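Local atomic coordinates of major pilin protein fimA (Silicibacter pomeroyi, PDB entry 2IMH), a protein that is of unknown function and belongs to the DUF1028 family. Residues A97-G100 and S101-D105; N120-D124 and N125-G129; M168-H172 and P173-P177. All coordinates share one frame; numbering follows the deposited sequence. Where two conformers were deposited one is given.

Contact 1 (A97-G100 and S101-D105)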
loop_
_atom_site.group_PDB
_atom_site.type_symbol
_atom_site.label_atom_id
_atom_site.label_comp_id
_atom_site.label_asym_id
_atom_site.label_seq_id
_atom_site.Cartn_x
_atom_site.Cartn_y
_atom_site.Cartn_z
ATOM N N ALA A 97 2.272 -1.871 13.905
ATOM C CA ALA A 97 3.378 -1.069 13.415
ATOM C C ALA A 97 4.481 -0.937 14.457
ATOM O O ALA A 97 4.242 -1.051 15.670
ATOM C CB ALA A 97 2.894 0.309 12.990
ATOM N N PHE A 98 5.686 -0.692 13.960
ATOM C CA PHE A 98 6.808 -0.282 14.793
ATOM C C PHE A 98 7.305 1.065 14.252
ATOM O O PHE A 98 7.470 1.236 13.030
ATOM C CB PHE A 98 7.931 -1.311 14.709
ATOM C CG PHE A 98 9.246 -0.809 15.251
ATOM C CD1 PHE A 98 9.535 -0.921 16.612
ATOM C CD2 PHE A 98 10.182 -0.208 14.403
ATOM C CE1 PHE A 98 10.748 -0.440 17.121
ATOM C CE2 PHE A 98 11.399 0.284 14.900
ATOM C CZ PHE A 98 11.671 0.169 16.272
ATOM N N THR A 99 7.561 2.012 15.149
ATOM C CA THR A 99 8.097 3.302 14.725
ATOM C C THR A 99 9.392 3.600 15.491
ATOM O O THR A 99 9.360 3.841 16.699
ATOM C CB THR A 99 7.059 4.446 14.893
ATOM O OG1 THR A 99 5.901 4.183 14.082
ATOM C CG2 THR A 99 7.659 5.800 14.481
ATOM N N GLY A 100 10.519 3.570 14.781
ATOM C CA GLY A 100 11.828 3.824 15.409
ATOM C C GLY A 100 11.912 5.242 15.950
ATOM O O GLY A 100 11.298 6.180 15.401
ATOM N N SER A 101 12.677 5.404 17.029
ATOM C CA SER A 101 12.741 6.685 17.720
ATOM C C SER A 101 13.534 7.737 16.929
ATOM O O SER A 101 13.406 8.937 17.186
ATOM C CB SER A 101 13.366 6.492 19.100
ATOM O OG SER A 101 14.667 5.971 18.960
ATOM N N GLU A 102 14.353 7.294 15.974
ATOM C CA GLU A 102 15.211 8.229 15.227
ATOM C C GLU A 102 14.634 8.667 13.874
ATOM O O GLU A 102 15.247 9.467 13.161
ATOM C CB GLU A 102 16.629 7.684 15.073
ATOM C CG GLU A 102 17.363 7.465 16.404
ATOM C CD GLU A 102 17.469 8.739 17.233
ATOM O OE1 GLU A 102 17.882 9.789 16.681
ATOM O OE2 GLU A 102 17.111 8.685 18.430
ATOM N N ASN A 103 13.446 8.170 13.538
ATOM C CA ASN A 103 12.694 8.753 12.428
ATOM C C ASN A 103 12.342 10.200 12.765
ATOM O O ASN A 103 12.230 10.555 13.945
ATOM C CB ASN A 103 11.406 7.972 12.176
ATOM C CG ASN A 103 11.667 6.550 11.747
ATOM O OD1 ASN A 103 12.183 6.302 10.654
ATOM N ND2 ASN A 103 11.332 5.605 12.614
ATOM N N GLN A 104 12.131 11.026 11.750
ATOM C CA GLN A 104 11.811 12.432 11.996
ATOM C C GLN A 104 10.377 12.641 12.474
ATOM O O GLN A 104 9.451 11.992 11.987
ATOM C CB GLN A 104 12.071 13.261 10.740
ATOM C CG GLN A 104 13.537 13.265 10.296
ATOM C CD GLN A 104 14.423 14.162 11.161
ATOM O OE1 GLN A 104 13.951 15.133 11.779
ATOM N NE2 GLN A 104 15.720 13.837 11.212
ATOM N N ASP A 105 10.194 13.552 13.432
ATOM C CA ASP A 105 8.851 13.930 13.856
ATOM C C ASP A 105 8.144 14.733 12.764
ATOM O O ASP A 105 8.803 15.351 11.954
ATOM C CB ASP A 105 8.906 14.760 15.141
ATOM C CG ASP A 105 9.411 13.962 16.320
ATOM O OD1 ASP A 105 8.959 12.810 16.503
ATOM O OD2 ASP A 105 10.274 14.485 17.061
#
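Asn-103 turns its amide back onto the chain and meets Gly-100. Its ND2 donates to Gly-100 O at 2.8 Å, with an N-H...O angle of 144°. The bond is bent, and the nitrogen lies 33° off the carbonyl plane. The backbone N of Asn-103 reaches the same oxygen, Gly-100 O, in a weak bond of 3.5 Å. Two donors of one residue thus share one carbonyl. The side chain gets there because CG lies beside the backbone N of Asn-103 and anti to its carbonyl carbon (chi1 -64°). This brings the amide back alongside Gly-100, where Asn-103 ND2 also comes within 3.1 Å of Gly-100 N. Both are donors, so that approach is no bond. Gly-100 has no CB, and a CB in that place would crowd ND2.

Thr-99 approaches the same amide with its methyl group. Thr-99 CG2 stands 4.1 Å from Asn-103 ND2, and the two side chains cross obliquely. The hydroxyl OG1 of Thr-99 has its partner elsewhere, in Gln-85. Ser-101 points away, although its CB still touches Gly-100.

The rest of the Asn-103 amide is also used. OD1 accepts from Ala-47 N, and ND2 has a second acceptor in Arg-84 O. This buried amide therefore ties the loop to two other parts of the chain. Gly-100 to Asn-103 form a type I beta turn, with the asparagine side chain reinforcing the weak turn bond. The turn leads the chain out of strand 95-99, an outermost strand of the four-stranded antiparallel sheet.

Contact 2 (N120-D124 and N125-G129); sequences NMLGD and NSVLG
Asp-124 O receives the backbone N-H of Val-127, with Val-127 N 3.2 Å away. The N-H...O angle is 164°, so the bond is nearly straight at the hydrogen. The donor nevertheless stands well above the carbonyl plane, 60° out of it. The same oxygen, Asp-124 O, has the methyl CG2 of Val-127 beside it at 3.5 Å. Nitrogen and methyl of one residue thus lie against one carbonyl.

At the exposed side, Ser-126 OG lies 3.4 Å from Asp-124 CB. This is a contact with carbon. A chi1 of 54° brings the Ser-126 hydroxyl round to that carbon.

The bond from Val-127 ties the loop after strand 115-120 to the start of helix 126-137. Just before it, Met-121, present as selenomethionine, and Leu-122 both face Ile-106 in a G1 beta bulge. The chain leaves the sheet through this bulge and then enters the helix.

Leu-122 carries the apolar half. Its two methyls divide the work. Leu-122 CD1 meets Leu-128 CG, 3.6 Å away, and these side chains cross at about a right angle. The same methyl also touches the CD1 methyl of Leu-128. Leu-122 CD2 turns to Val-127 instead and lies 3.8 Å from Val-127 CG1. In Val-127, CG1 is anti to the backbone N, which leaves CG2 for the Asp-124 carbonyl. All three apolar residues are buried. Leu-3 adds to the cover of Leu-122, and Phe-5 of strand 4-11 packs on Val-127.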
loop_
_atom_site.group_PDB
_atom_site.type_symbol
_atom_site.label_atom_id
_atom_site.label_comp_id
_atom_site.label_asym_id
_atom_site.label_seq_id
_atom_site.Cartn_x
_atom_site.Cartn_y
_atom_site.Cartn_z
ATOM N N ASN A 120 5.939 9.344 8.842
ATOM C CA ASN A 120 6.969 10.071 9.572
ATOM C C ASN A 120 7.295 11.370 8.839
ATOM O O ASN A 120 6.879 11.574 7.688
ATOM C CB ASN A 120 8.226 9.217 9.803
ATOM C CG ASN A 120 8.895 8.777 8.496
ATOM O OD1 ASN A 120 9.787 9.458 7.987
ATOM N ND2 ASN A 120 8.464 7.633 7.955
HETATM N N MSE A 121 8.024 12.254 9.519
HETATM C CA MSE A 121 8.253 13.603 9.005
HETATM C C MSE A 121 6.925 14.304 8.647
HETATM O O MSE A 121 6.839 15.030 7.651
HETATM C CB MSE A 121 9.219 13.553 7.809
HETATM C CG MSE A 121 9.703 14.903 7.295
HETATM SE SE MSE A 121 10.571 15.977 8.666
HETATM C CE MSE A 121 9.098 17.166 9.139
ATOM N N LEU A 122 5.898 14.078 9.463
ATOM C CA LEU A 122 4.585 14.652 9.256
ATOM C C LEU A 122 4.509 16.034 9.901
ATOM O O LEU A 122 5.233 16.326 10.868
ATOM C CB LEU A 122 3.527 13.746 9.885
ATOM C CG LEU A 122 3.526 12.264 9.478
ATOM C CD1 LEU A 122 2.566 11.481 10.354
ATOM C CD2 LEU A 122 3.154 12.101 7.998
ATOM N N GLY A 123 3.616 16.872 9.387
ATOM C CA GLY A 123 3.431 18.214 9.956
ATOM C C GLY A 123 2.572 18.242 11.209
ATOM O O GLY A 123 2.669 19.173 12.012
ATOM N N ASP A 124 1.733 17.226 11.380
ATOM C CA ASP A 124 0.761 17.163 12.478
ATOM C C ASP A 124 0.298 15.747 12.712
ATOM O O ASP A 124 0.290 14.944 11.779
ATOM C CB ASP A 124 -0.478 18.002 12.133
ATOM C CG ASP A 124 -0.438 19.379 12.749
ATOM O OD1 ASP A 124 -0.128 19.491 13.968
ATOM O OD2 ASP A 124 -0.732 20.350 12.013
ATOM N N ASN A 125 -0.123 15.442 13.944
ATOM C CA ASN A 125 -0.808 14.173 14.215
ATOM C C ASN A 125 -1.937 13.942 13.250
ATOM O O ASN A 125 -2.152 12.816 12.774
ATOM C CB ASN A 125 -1.402 14.153 15.618
ATOM C CG ASN A 125 -0.386 13.792 16.670
ATOM O OD1 ASN A 125 0.773 13.481 16.359
ATOM N ND2 ASN A 125 -0.815 13.818 17.927
ATOM N N SER A 126 -2.640 15.024 12.942
ATOM C CA SER A 126 -3.892 14.932 12.214
ATOM C C SER A 126 -3.712 14.415 10.794
ATOM O O SER A 126 -4.700 14.112 10.128
ATOM C CB SER A 126 -4.599 16.282 12.196
ATOM O OG SER A 126 -3.743 17.280 11.687
ATOM N N VAL A 127 -2.462 14.327 10.323
ATOM C CA VAL A 127 -2.207 13.760 8.998
ATOM C C VAL A 127 -2.694 12.307 8.953
ATOM O O VAL A 127 -3.455 11.934 8.053
ATOM C CB VAL A 127 -0.710 13.902 8.571
ATOM C CG1 VAL A 127 -0.438 13.126 7.289
ATOM C CG2 VAL A 127 -0.358 15.375 8.360
ATOM N N LEU A 128 -2.302 11.511 9.949
ATOM C CA LEU A 128 -2.718 10.100 9.983
ATOM C C LEU A 128 -4.184 9.944 10.371
ATOM O O LEU A 128 -4.879 9.063 9.861
ATOM C CB LEU A 128 -1.805 9.274 10.892
ATOM C CG LEU A 128 -0.334 9.268 10.455
ATOM C CD1 LEU A 128 0.495 8.503 11.458
ATOM C CD2 LEU A 128 -0.129 8.693 9.035
ATOM N N GLY A 129 -4.646 10.784 11.295
ATOM C CA GLY A 129 -6.064 10.830 11.644
ATOM C C GLY A 129 -6.922 11.135 10.423
ATOM O O GLY A 129 -7.927 10.452 10.187
#

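Contact 3 (M168-H172 and P173-P177); sequences MLVLH and PDRPP
His-172 and Arg-175 stack flat. The guanidinium lies over one face of the imidazole ring, with the centres of the two groups 4.1 Å apart and the planes only 11° from parallel. The stack is offset: NE lies near His-172 CG, and NH1 reaches over the rim by CD2. The arginine chain is extended from CG to NE and so carries its end along the ring. On the opposite ring face Pro-173 makes a CH-pi contact. Pro-173 CD lies 3.3 Å from the centroid of the His-172 ring, close to the normal. The imidazole is thus held between proline and arginine.

Two direct hydrogen bonds close the turn. Asp-174 N donates to His-172 ND1 at 2.9 Å and 163°, from a position tilted out of the ring plane. Arg-175 N donates to His-172 O at 3.1 Å. His-172 to Arg-175 form a type I beta turn, which joins strands 165-172 and 175-182 in a beta hairpin. With CG anti to the backbone N (chi1 -177°), His-172 can place ND1 at the Asp-174 amide. Were the imidazole replaced by the methyl of an alanine, the Asp-174 amide would probably lose its acceptor and the Arg-175 guanidinium the surface it lies on.

Water also links the two strands. Water 1 donates to Val-170 O and to Pro-176 O, each at 2.8 Å. Water 2 accepts from His-172 N and donates to Arg-175 O at 2.9 Å.

Apolar contact comes from Leu-171, whose CD2 lies 3.7 Å from Pro-177 CB. Next to Leu-171, strand 16-23 contributes Ile-17.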
loop_
_atom_site.group_PDB
_atom_site.type_symbol
_atom_site.label_atom_id
_atom_site.label_comp_id
_atom_site.label_asym_id
_atom_site.label_seq_id
_atom_site.Cartn_x
_atom_site.Cartn_y
_atom_site.Cartn_z
HETATM N N MSE A 168 0.203 2.747 -5.462
HETATM C CA MSE A 168 -0.841 1.880 -4.937
HETATM C C MSE A 168 -0.519 0.457 -5.343
HETATM O O MSE A 168 0.102 0.222 -6.388
HETATM C CB MSE A 168 -2.219 2.269 -5.489
HETATM C CG MSE A 168 -3.395 1.612 -4.768
HETATM SE SE MSE A 168 -5.097 2.520 -5.123
HETATM C CE MSE A 168 -4.594 4.218 -4.327
ATOM N N LEU A 169 -0.935 -0.485 -4.504
ATOM C CA LEU A 169 -0.747 -1.889 -4.797
ATOM C C LEU A 169 -1.998 -2.594 -4.304
ATOM O O LEU A 169 -2.331 -2.482 -3.114
ATOM C CB LEU A 169 0.488 -2.426 -4.067
ATOM C CG LEU A 169 0.720 -3.934 -4.210
ATOM C CD1 LEU A 169 1.044 -4.240 -5.677
ATOM C CD2 LEU A 169 1.824 -4.460 -3.277
ATOM N N VAL A 170 -2.678 -3.313 -5.195
ATOM C CA VAL A 170 -3.886 -4.049 -4.804
ATOM C C VAL A 170 -3.856 -5.448 -5.391
ATOM O O VAL A 170 -3.566 -5.629 -6.579
ATOM C CB VAL A 170 -5.188 -3.321 -5.219
ATOM C CG1 VAL A 170 -6.444 -4.191 -4.888
ATOM C CG2 VAL A 170 -5.275 -1.938 -4.530
ATOM N N LEU A 171 -4.169 -6.428 -4.544
ATOM C CA LEU A 171 -4.089 -7.848 -4.908
ATOM C C LEU A 171 -5.405 -8.550 -4.627
ATOM O O LEU A 171 -6.053 -8.287 -3.625
ATOM C CB LEU A 171 -2.991 -8.546 -4.095
ATOM C CG LEU A 171 -1.593 -7.903 -4.073
ATOM C CD1 LEU A 171 -0.663 -8.729 -3.188
ATOM C CD2 LEU A 171 -1.047 -7.793 -5.502
ATOM N N HIS A 172 -5.775 -9.472 -5.505
ATOM C CA HIS A 172 -6.977 -10.277 -5.328
ATOM C C HIS A 172 -6.780 -11.545 -6.156
ATOM O O HIS A 172 -6.219 -11.471 -7.244
ATOM C CB HIS A 172 -8.184 -9.534 -5.860
ATOM C CG HIS A 172 -9.467 -10.270 -5.648
ATOM N ND1 HIS A 172 -9.931 -11.224 -6.530
ATOM C CD2 HIS A 172 -10.356 -10.234 -4.626
ATOM C CE1 HIS A 172 -11.064 -11.730 -6.070
ATOM N NE2 HIS A 172 -11.349 -11.139 -4.921
ATOM N N PRO A 173 -7.250 -12.706 -5.666
ATOM C CA PRO A 173 -6.942 -13.953 -6.384
ATOM C C PRO A 173 -7.525 -14.071 -7.798
ATOM O O PRO A 173 -7.034 -14.889 -8.577
ATOM C CB PRO A 173 -7.564 -15.036 -5.495
ATOM C CG PRO A 173 -8.606 -14.339 -4.707
ATOM C CD PRO A 173 -8.051 -12.958 -4.456
ATOM N N ASP A 174 -8.566 -13.295 -8.114
ATOM C CA ASP A 174 -9.210 -13.366 -9.431
ATOM C C ASP A 174 -8.701 -12.287 -10.382
ATOM O O ASP A 174 -9.234 -12.125 -11.486
ATOM C CB ASP A 174 -10.735 -13.226 -9.293
ATOM C CG ASP A 174 -11.357 -14.338 -8.469
ATOM O OD1 ASP A 174 -10.758 -15.435 -8.374
ATOM O OD2 ASP A 174 -12.453 -14.095 -7.912
ATOM N N ARG A 175 -7.681 -11.547 -9.946
ATOM C CA ARG A 175 -7.197 -10.400 -10.704
ATOM C C ARG A 175 -5.687 -10.445 -10.779
ATOM O O ARG A 175 -5.041 -10.923 -9.843
ATOM C CB ARG A 175 -7.580 -9.088 -10.011
ATOM C CG ARG A 175 -9.068 -8.938 -9.677
ATOM C CD ARG A 175 -9.259 -7.735 -8.770
ATOM N NE ARG A 175 -10.417 -7.855 -7.874
ATOM C CZ ARG A 175 -10.668 -7.014 -6.869
ATOM N NH1 ARG A 175 -11.740 -7.199 -6.100
ATOM N NH2 ARG A 175 -9.853 -5.987 -6.632
ATOM N N PRO A 176 -5.113 -9.893 -11.861
ATOM C CA PRO A 176 -3.667 -9.707 -11.836
ATOM C C PRO A 176 -3.334 -8.584 -10.845
ATOM O O PRO A 176 -4.203 -7.790 -10.511
ATOM C CB PRO A 176 -3.337 -9.292 -13.275
ATOM C CG PRO A 176 -4.594 -8.701 -13.810
ATOM C CD PRO A 176 -5.732 -9.395 -13.108
ATOM N N PRO A 177 -2.094 -8.540 -10.350
ATOM C CA PRO A 177 -1.792 -7.459 -9.404
ATOM C C PRO A 177 -2.037 -6.095 -10.028
ATOM O O PRO A 177 -1.759 -5.893 -11.210
ATOM C CB PRO A 177 -0.294 -7.646 -9.132
ATOM C CG PRO A 177 -0.062 -9.106 -9.350
ATOM C CD PRO A 177 -0.922 -9.402 -10.584
HETATM O O HOH W 1 -5.493 -6.890 -8.148
HETATM O O HOH W 2 -3.562 -9.807 -7.560
#

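How the contacts relate
Contacts 1 and 2 are neighbours, with centres about 13 Å apart. They touch directly: Gln-104 O and Met-121 N are 2.9 Å apart, probably a hydrogen bond. Gln-85 also bridges them, since its NE2 bonds Thr-99 of contact 1 and its OE1 bonds Asn-120 of contact 2. Together they connect the exit of the four-stranded sheet with the end of a strand in the six-stranded sheet. Contact 3 lies on the opposite side of the chain's centre, in the hairpin that includes an outermost strand, 175-182. Its nearest atoms are about 17 Å from contact 1 and about 15 Å from contact 2. No active site or ligand is identified to which they could be related.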